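Local structure of aminoacyltransferase FemA (Staphylococcus aureus, 1LRZ) at residues 86-89 and 90-94; 129-132 and 133-137. The protein adds glycines 2 and 3 of the pentaglycine interpeptide bridge of staphylococcal peptidoglycan, taking them from glycyl-tRNA. One frame throughout, in Å; residues are numbered along the deposited sequence.

Going from the N terminus, the chain first reaches contact 1 (86-89 with 90-94), within helix 83-98, the crossover helix between the parallel strands 67-78 and 102-107 of one mixed sheet. Contact 2 (129-132 with 133-137) follows in helix 130-137, after strands 112-116 and 122-125 of the other mixed sheet. Each is local, one helical turn against the next, so neither closes a loop; they come in series and neither nest nor cross. They lie about 13 Å apart, centre to centre, and the two helices pack together: Phe-90 CD1 is 3.5 Å from Met-135 CE, and Val-86 CG1 is 3.9 Å from Trp-130 CH2. His-87 and Lys-134 also meet at this interface.

Contact 1 of 2, residues 86-89 and 90-94; sequences VHFF and FNELS
Phe-89 and Phe-90, neighbours in sequence, meet as a T-shaped pair: the edge of the Phe-89 ring points at the face of Phe-90, with centroids 5.4 Å apart and planes at 82°. Phe-89 CD1 sits over the centre of the other ring. Different first torsions make room for this, CG of Phe-89 being anti to its own N (chi1 -180°) while that of Phe-90 lies beside N and anti to the carbonyl carbon (chi1 -75°). Aliphatic groups pack against both rings. Val-86 runs alongside Phe-90, Val-86 CG1 resting 3.7 Å from Phe-90 CD1, and one turn on from Phe-89 the branch Leu-93 CD2 lies 3.8 Å from Phe-89 CE1. A different kind of contact joins Phe-88 and Glu-92: the methylene CG lies over the ring face, 3.7 Å from the centroid, in a CH-pi interaction. The glutamate chain bends at chi2, and its OE2 forms a salt bridge with Lys-95.

All this belongs to helix 83-98, the crossover helix of a beta-alpha-beta unit between strands 67-78 and 102-107. Phe-89 and Phe-90 both pack on Pro-76 of the first strand; Phe-89 also reaches Ala-54 and Cys-56, and Leu-93 reaches Leu-58, on strand 52-63.

The backbone bonds are those of an alpha-helix, from Phe-90 N to Val-86 O through to Leu-93 N to Phe-89 O at 2.8 Å. Phe-90 O accepts twice, from Ser-94 N and from Ser-94 OG; the hydroxyl bond is 3.0 Å long and lies in the carbonyl plane.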
ATOM      1  N   VAL A  86      -6.135 -14.027  24.114  1.00 20.80           N
ATOM      2  CA  VAL A  86      -7.116 -13.414  23.224  1.00 20.62           C
ATOM      3  C   VAL A  86      -8.484 -13.332  23.917  1.00 21.83           C
ATOM      4  O   VAL A  86      -9.179 -12.321  23.828  1.00 18.26           O
ATOM      5  CB  VAL A  86      -7.232 -14.205  21.902  1.00 20.91           C
ATOM      6  CG1 VAL A  86      -8.450 -13.759  21.122  1.00 17.63           C
ATOM      7  CG2 VAL A  86      -5.970 -13.981  21.057  1.00 19.02           C
ATOM      8  N   HIS A  87      -8.850 -14.400  24.616  1.00 20.35           N
ATOM      9  CA  HIS A  87     -10.119 -14.463  25.335  1.00 23.62           C
ATOM     10  C   HIS A  87     -10.187 -13.360  26.398  1.00 22.96           C
ATOM     11  O   HIS A  87     -11.159 -12.602  26.465  1.00 24.45           O
ATOM     12  CB  HIS A  87     -10.262 -15.825  26.008  1.00 25.80           C
ATOM     13  CG  HIS A  87     -11.578 -16.026  26.686  1.00 29.88           C
ATOM     14  ND1 HIS A  87     -12.659 -16.602  26.056  1.00 32.80           N
ATOM     15  CD2 HIS A  87     -11.991 -15.712  27.938  1.00 33.51           C
ATOM     16  CE1 HIS A  87     -13.681 -16.639  26.891  1.00 34.19           C
ATOM     17  NE2 HIS A  87     -13.303 -16.105  28.039  1.00 32.84           N
ATOM     18  N   PHE A  88      -9.147 -13.279  27.221  1.00 22.78           N
ATOM     19  CA  PHE A  88      -9.060 -12.274  28.272  1.00 22.55           C
ATOM     20  C   PHE A  88      -9.200 -10.866  27.704  1.00 24.82           C
ATOM     21  O   PHE A  88      -9.927 -10.034  28.242  1.00 24.00           O
ATOM     22  CB  PHE A  88      -7.711 -12.379  28.989  1.00 24.57           C
ATOM     23  CG  PHE A  88      -7.520 -11.365  30.084  1.00 26.60           C
ATOM     24  CD1 PHE A  88      -8.217 -11.474  31.287  1.00 27.79           C
ATOM     25  CD2 PHE A  88      -6.649 -10.300  29.915  1.00 27.60           C
ATOM     26  CE1 PHE A  88      -8.041 -10.533  32.305  1.00 28.26           C
ATOM     27  CE2 PHE A  88      -6.471  -9.357  30.926  1.00 32.10           C
ATOM     28  CZ  PHE A  88      -7.171  -9.477  32.126  1.00 28.34           C
ATOM     29  N   PHE A  89      -8.491 -10.593  26.616  1.00 22.09           N
ATOM     30  CA  PHE A  89      -8.551  -9.263  26.024  1.00 22.44           C
ATOM     31  C   PHE A  89      -9.938  -8.848  25.555  1.00 21.81           C
ATOM     32  O   PHE A  89     -10.391  -7.744  25.856  1.00 20.34           O
ATOM     33  CB  PHE A  89      -7.583  -9.129  24.837  1.00 19.41           C
ATOM     34  CG  PHE A  89      -7.608  -7.762  24.206  1.00 20.59           C
ATOM     35  CD1 PHE A  89      -8.542  -7.447  23.227  1.00 21.21           C
ATOM     36  CD2 PHE A  89      -6.748  -6.765  24.650  1.00 18.44           C
ATOM     37  CE1 PHE A  89      -8.623  -6.158  22.705  1.00 22.22           C
ATOM     38  CE2 PHE A  89      -6.824  -5.475  24.135  1.00 18.33           C
ATOM     39  CZ  PHE A  89      -7.760  -5.171  23.164  1.00 19.83           C
ATOM     40  N   PHE A  90     -10.610  -9.712  24.806  1.00 18.95           N
ATOM     41  CA  PHE A  90     -11.920  -9.348  24.300  1.00 20.32           C
ATOM     42  C   PHE A  90     -13.001  -9.269  25.370  1.00 21.18           C
ATOM     43  O   PHE A  90     -13.953  -8.502  25.247  1.00 22.92           O
ATOM     44  CB  PHE A  90     -12.315 -10.280  23.151  1.00 20.08           C
ATOM     45  CG  PHE A  90     -11.589  -9.972  21.870  1.00 19.66           C
ATOM     46  CD1 PHE A  90     -10.489 -10.724  21.470  1.00 19.91           C
ATOM     47  CD2 PHE A  90     -11.965  -8.874  21.098  1.00 21.19           C
ATOM     48  CE1 PHE A  90      -9.770 -10.383  20.319  1.00 17.93           C
ATOM     49  CE2 PHE A  90     -11.258  -8.521  19.949  1.00 21.64           C
ATOM     50  CZ  PHE A  90     -10.151  -9.283  19.556  1.00 22.09           C
ATOM     51  N   ASN A  91     -12.835 -10.039  26.436  1.00 23.95           N
ATOM     52  CA  ASN A  91     -13.786 -10.024  27.533  1.00 25.25           C
ATOM     53  C   ASN A  91     -13.576  -8.711  28.299  1.00 26.00           C
ATOM     54  O   ASN A  91     -14.534  -8.023  28.647  1.00 26.21           O
ATOM     55  CB  ASN A  91     -13.532 -11.219  28.447  1.00 30.09           C
ATOM     56  CG  ASN A  91     -14.733 -11.575  29.285  1.00 34.15           C
ATOM     57  OD1 ASN A  91     -15.823 -11.779  28.759  1.00 36.68           O
ATOM     58  ND2 ASN A  91     -14.542 -11.657  30.595  1.00 36.06           N
ATOM     59  N   GLU A  92     -12.321  -8.347  28.536  1.00 21.91           N
ATOM     60  CA  GLU A  92     -12.043  -7.116  29.258  1.00 23.15           C
ATOM     61  C   GLU A  92     -12.363  -5.887  28.418  1.00 24.76           C
ATOM     62  O   GLU A  92     -12.698  -4.834  28.963  1.00 25.65           O
ATOM     63  CB  GLU A  92     -10.583  -7.082  29.708  1.00 23.45           C
ATOM     64  CG  GLU A  92     -10.205  -8.162  30.723  1.00 26.99           C
ATOM     65  CD  GLU A  92     -10.814  -7.920  32.093  1.00 34.25           C
ATOM     66  OE1 GLU A  92     -10.767  -6.762  32.566  1.00 37.61           O
ATOM     67  OE2 GLU A  92     -11.327  -8.884  32.703  1.00 35.53           O
ATOM     68  N   LEU A  93     -12.267  -6.009  27.095  1.00 22.47           N
ATOM     69  CA  LEU A  93     -12.568  -4.875  26.221  1.00 22.54           C
ATOM     70  C   LEU A  93     -14.070  -4.580  26.319  1.00 21.78           C
ATOM     71  O   LEU A  93     -14.490  -3.420  26.308  1.00 19.64           O
ATOM     72  CB  LEU A  93     -12.191  -5.195  24.771  1.00 18.07           C
ATOM     73  CG  LEU A  93     -12.550  -4.140  23.719  1.00 17.76           C
ATOM     74  CD1 LEU A  93     -11.890  -2.798  24.050  1.00 20.46           C
ATOM     75  CD2 LEU A  93     -12.081  -4.631  22.355  1.00 16.97           C
ATOM     76  N   SER A  94     -14.860  -5.644  26.416  1.00 19.29           N
ATOM     77  CA  SER A  94     -16.303  -5.523  26.542  1.00 24.83           C
ATOM     78  C   SER A  94     -16.624  -4.778  27.838  1.00 24.26           C
ATOM     79  O   SER A  94     -17.414  -3.835  27.835  1.00 24.17           O
ATOM     80  CB  SER A  94     -16.954  -6.908  26.572  1.00 27.08           C
ATOM     81  OG  SER A  94     -16.788  -7.573  25.330  1.00 35.99           O
TER

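Contact 2 of 2, residues 129-132 and 133-137; sequences DWFF and DKMSN
Met-135 N donates to Phe-131 O over 2.9 Å. It is one of the i to i+4 bonds of helix 130-137, which packs against helix 83-98, the crossover helix of the beta-alpha-beta unit 67-78, 83-98, 102-107. Lys-134 N to Trp-130 O and Ser-136 N to Phe-132 O are the bonds before and after it in the series.

The same two residues that share the first bond also meet through their side chains, in a Met-aromatic contact. Met-135 CG stands over one face of the Phe-131 ring, toward its rim, 3.6 Å from the centroid, and makes a CH-pi interaction. The sulfur approaches obliquely, with SD 4.3 Å from the same centroid. Bends at chi2 and chi3 keep the methyl group on the same side of the ring, Met-135 CE lying above and just outside the rim near Phe-131 CE1. Both residues are buried. Phe-131 packs on Pro-109 and Leu-111 and makes an edge-to-face pair with Phe-397.

Phe-132 forms edge-to-face ring pairs with Tyr-113 and His-142.

Between Trp-130 and Lys-134 the touch is at an edge. With chi1 at 65°, Trp-130 CG sits between the backbone N and the carbonyl carbon, and the benzo side of the indole is brought to the lysine chain. Lys-134 sets its methylene CD in the plane of the indole, with Lys-134 CD 3.7 Å from Trp-130 CZ3.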
ATOM      1  N   ASP A 129      -9.244 -20.302  12.306  1.00 21.23           N
ATOM      2  CA  ASP A 129     -10.682 -20.595  12.289  1.00 22.84           C
ATOM      3  C   ASP A 129     -11.318 -20.586  13.689  1.00 23.00           C
ATOM      4  O   ASP A 129     -12.476 -20.205  13.837  1.00 23.32           O
ATOM      5  CB  ASP A 129     -10.927 -21.964  11.643  1.00 23.01           C
ATOM      6  CG  ASP A 129     -10.734 -21.952  10.134  1.00 28.00           C
ATOM      7  OD1 ASP A 129     -10.169 -20.974   9.591  1.00 25.09           O
ATOM      8  OD2 ASP A 129     -11.149 -22.936   9.489  1.00 30.93           O
ATOM      9  N   TRP A 130     -10.565 -21.019  14.703  1.00 22.59           N
ATOM     10  CA  TRP A 130     -11.065 -21.053  16.081  1.00 25.04           C
ATOM     11  C   TRP A 130     -11.549 -19.676  16.540  1.00 24.48           C
ATOM     12  O   TRP A 130     -12.403 -19.557  17.429  1.00 23.80           O
ATOM     13  CB  TRP A 130      -9.969 -21.527  17.040  1.00 25.69           C
ATOM     14  CG  TRP A 130      -8.801 -20.597  17.126  1.00 27.76           C
ATOM     15  CD1 TRP A 130      -7.681 -20.613  16.346  1.00 30.68           C
ATOM     16  CD2 TRP A 130      -8.661 -19.472  18.007  1.00 30.23           C
ATOM     17  NE1 TRP A 130      -6.851 -19.569  16.685  1.00 29.87           N
ATOM     18  CE2 TRP A 130      -7.428 -18.854  17.702  1.00 30.88           C
ATOM     19  CE3 TRP A 130      -9.457 -18.930  19.029  1.00 30.65           C
ATOM     20  CZ2 TRP A 130      -6.974 -17.706  18.378  1.00 30.25           C
ATOM     21  CZ3 TRP A 130      -9.003 -17.784  19.702  1.00 28.58           C
ATOM     22  CH2 TRP A 130      -7.772 -17.191  19.372  1.00 28.74           C
ATOM     23  N   PHE A 131     -10.996 -18.634  15.934  1.00 21.48           N
ATOM     24  CA  PHE A 131     -11.360 -17.275  16.299  1.00 21.10           C
ATOM     25  C   PHE A 131     -12.854 -16.999  16.148  1.00 20.93           C
ATOM     26  O   PHE A 131     -13.456 -16.354  17.010  1.00 21.13           O
ATOM     27  CB  PHE A 131     -10.583 -16.269  15.448  1.00 22.46           C
ATOM     28  CG  PHE A 131     -10.721 -14.855  15.917  1.00 19.48           C
ATOM     29  CD1 PHE A 131     -10.131 -14.447  17.113  1.00 22.13           C
ATOM     30  CD2 PHE A 131     -11.451 -13.931  15.177  1.00 19.44           C
ATOM     31  CE1 PHE A 131     -10.264 -13.135  17.563  1.00 20.00           C
ATOM     32  CE2 PHE A 131     -11.587 -12.625  15.617  1.00 19.80           C
ATOM     33  CZ  PHE A 131     -10.994 -12.222  16.814  1.00 17.46           C
ATOM     34  N   PHE A 132     -13.456 -17.472  15.060  1.00 19.47           N
ATOM     35  CA  PHE A 132     -14.882 -17.229  14.843  1.00 22.59           C
ATOM     36  C   PHE A 132     -15.745 -17.740  16.004  1.00 22.83           C
ATOM     37  O   PHE A 132     -16.635 -17.032  16.483  1.00 22.44           O
ATOM     38  CB  PHE A 132     -15.354 -17.861  13.524  1.00 22.06           C
ATOM     39  CG  PHE A 132     -14.698 -17.268  12.288  1.00 25.33           C
ATOM     40  CD1 PHE A 132     -13.526 -17.821  11.770  1.00 22.66           C
ATOM     41  CD2 PHE A 132     -15.244 -16.143  11.661  1.00 25.86           C
ATOM     42  CE1 PHE A 132     -12.901 -17.268  10.648  1.00 23.40           C
ATOM     43  CE2 PHE A 132     -14.628 -15.575  10.532  1.00 22.69           C
ATOM     44  CZ  PHE A 132     -13.454 -16.140  10.027  1.00 21.05           C
ATOM     45  N   ASP A 133     -15.477 -18.963  16.454  1.00 22.76           N
ATOM     46  CA  ASP A 133     -16.234 -19.560  17.550  1.00 25.96           C
ATOM     47  C   ASP A 133     -16.021 -18.804  18.852  1.00 26.57           C
ATOM     48  O   ASP A 133     -16.973 -18.557  19.598  1.00 22.81           O
ATOM     49  CB  ASP A 133     -15.834 -21.027  17.741  1.00 30.95           C
ATOM     50  CG  ASP A 133     -16.572 -21.967  16.791  1.00 40.24           C
ATOM     51  OD1 ASP A 133     -16.179 -23.152  16.689  1.00 44.22           O
ATOM     52  OD2 ASP A 133     -17.552 -21.528  16.148  1.00 44.53           O
ATOM     53  N   LYS A 134     -14.773 -18.439  19.130  1.00 25.47           N
ATOM     54  CA  LYS A 134     -14.485 -17.708  20.347  1.00 24.77           C
ATOM     55  C   LYS A 134     -15.209 -16.355  20.364  1.00 24.77           C
ATOM     56  O   LYS A 134     -15.791 -15.976  21.379  1.00 25.30           O
ATOM     57  CB  LYS A 134     -12.980 -17.510  20.513  1.00 29.35           C
ATOM     58  CG  LYS A 134     -12.610 -16.610  21.688  1.00 33.35           C
ATOM     59  CD  LYS A 134     -11.407 -17.138  22.434  1.00 38.76           C
ATOM     60  CE  LYS A 134     -11.748 -18.452  23.128  1.00 40.13           C
ATOM     61  NZ  LYS A 134     -10.615 -18.973  23.937  1.00 44.45           N
ATOM     62  N   MET A 135     -15.194 -15.629  19.250  1.00 20.23           N
ATOM     63  CA  MET A 135     -15.869 -14.332  19.219  1.00 23.15           C
ATOM     64  C   MET A 135     -17.372 -14.543  19.434  1.00 25.56           C
ATOM     65  O   MET A 135     -18.016 -13.816  20.193  1.00 24.57           O
ATOM     66  CB  MET A 135     -15.605 -13.606  17.887  1.00 19.47           C
ATOM     67  CG  MET A 135     -14.173 -13.026  17.757  1.00 17.08           C
ATOM     68  SD  MET A 135     -13.708 -11.888  19.092  1.00  8.60           S
ATOM     69  CE  MET A 135     -12.836 -12.925  20.144  1.00 17.04           C
ATOM     70  N   SER A 136     -17.926 -15.549  18.764  1.00 24.60           N
ATOM     71  CA  SER A 136     -19.343 -15.862  18.902  1.00 26.05           C
ATOM     72  C   SER A 136     -19.678 -16.139  20.377  1.00 26.89           C
ATOM     73  O   SER A 136     -20.643 -15.594  20.910  1.00 25.16           O
ATOM     74  CB  SER A 136     -19.687 -17.085  18.050  1.00 28.99           C
ATOM     75  OG  SER A 136     -21.082 -17.293  18.012  1.00 29.79           O
ATOM     76  N   ASN A 137     -18.877 -16.976  21.033  1.00 24.23           N
ATOM     77  CA  ASN A 137     -19.104 -17.288  22.444  1.00 28.05           C
ATOM     78  C   ASN A 137     -19.081 -16.037  23.321  1.00 28.46           C
ATOM     79  O   ASN A 137     -19.720 -15.999  24.369  1.00 27.30           O
ATOM     80  CB  ASN A 137     -18.052 -18.264  22.971  1.00 29.44           C
ATOM     81  CG  ASN A 137     -18.112 -19.610  22.288  1.00 37.20           C
ATOM     82  OD1 ASN A 137     -19.194 -20.119  21.987  1.00 41.00           O
ATOM     83  ND2 ASN A 137     -16.949 -20.208  22.052  1.00 42.12           N
TER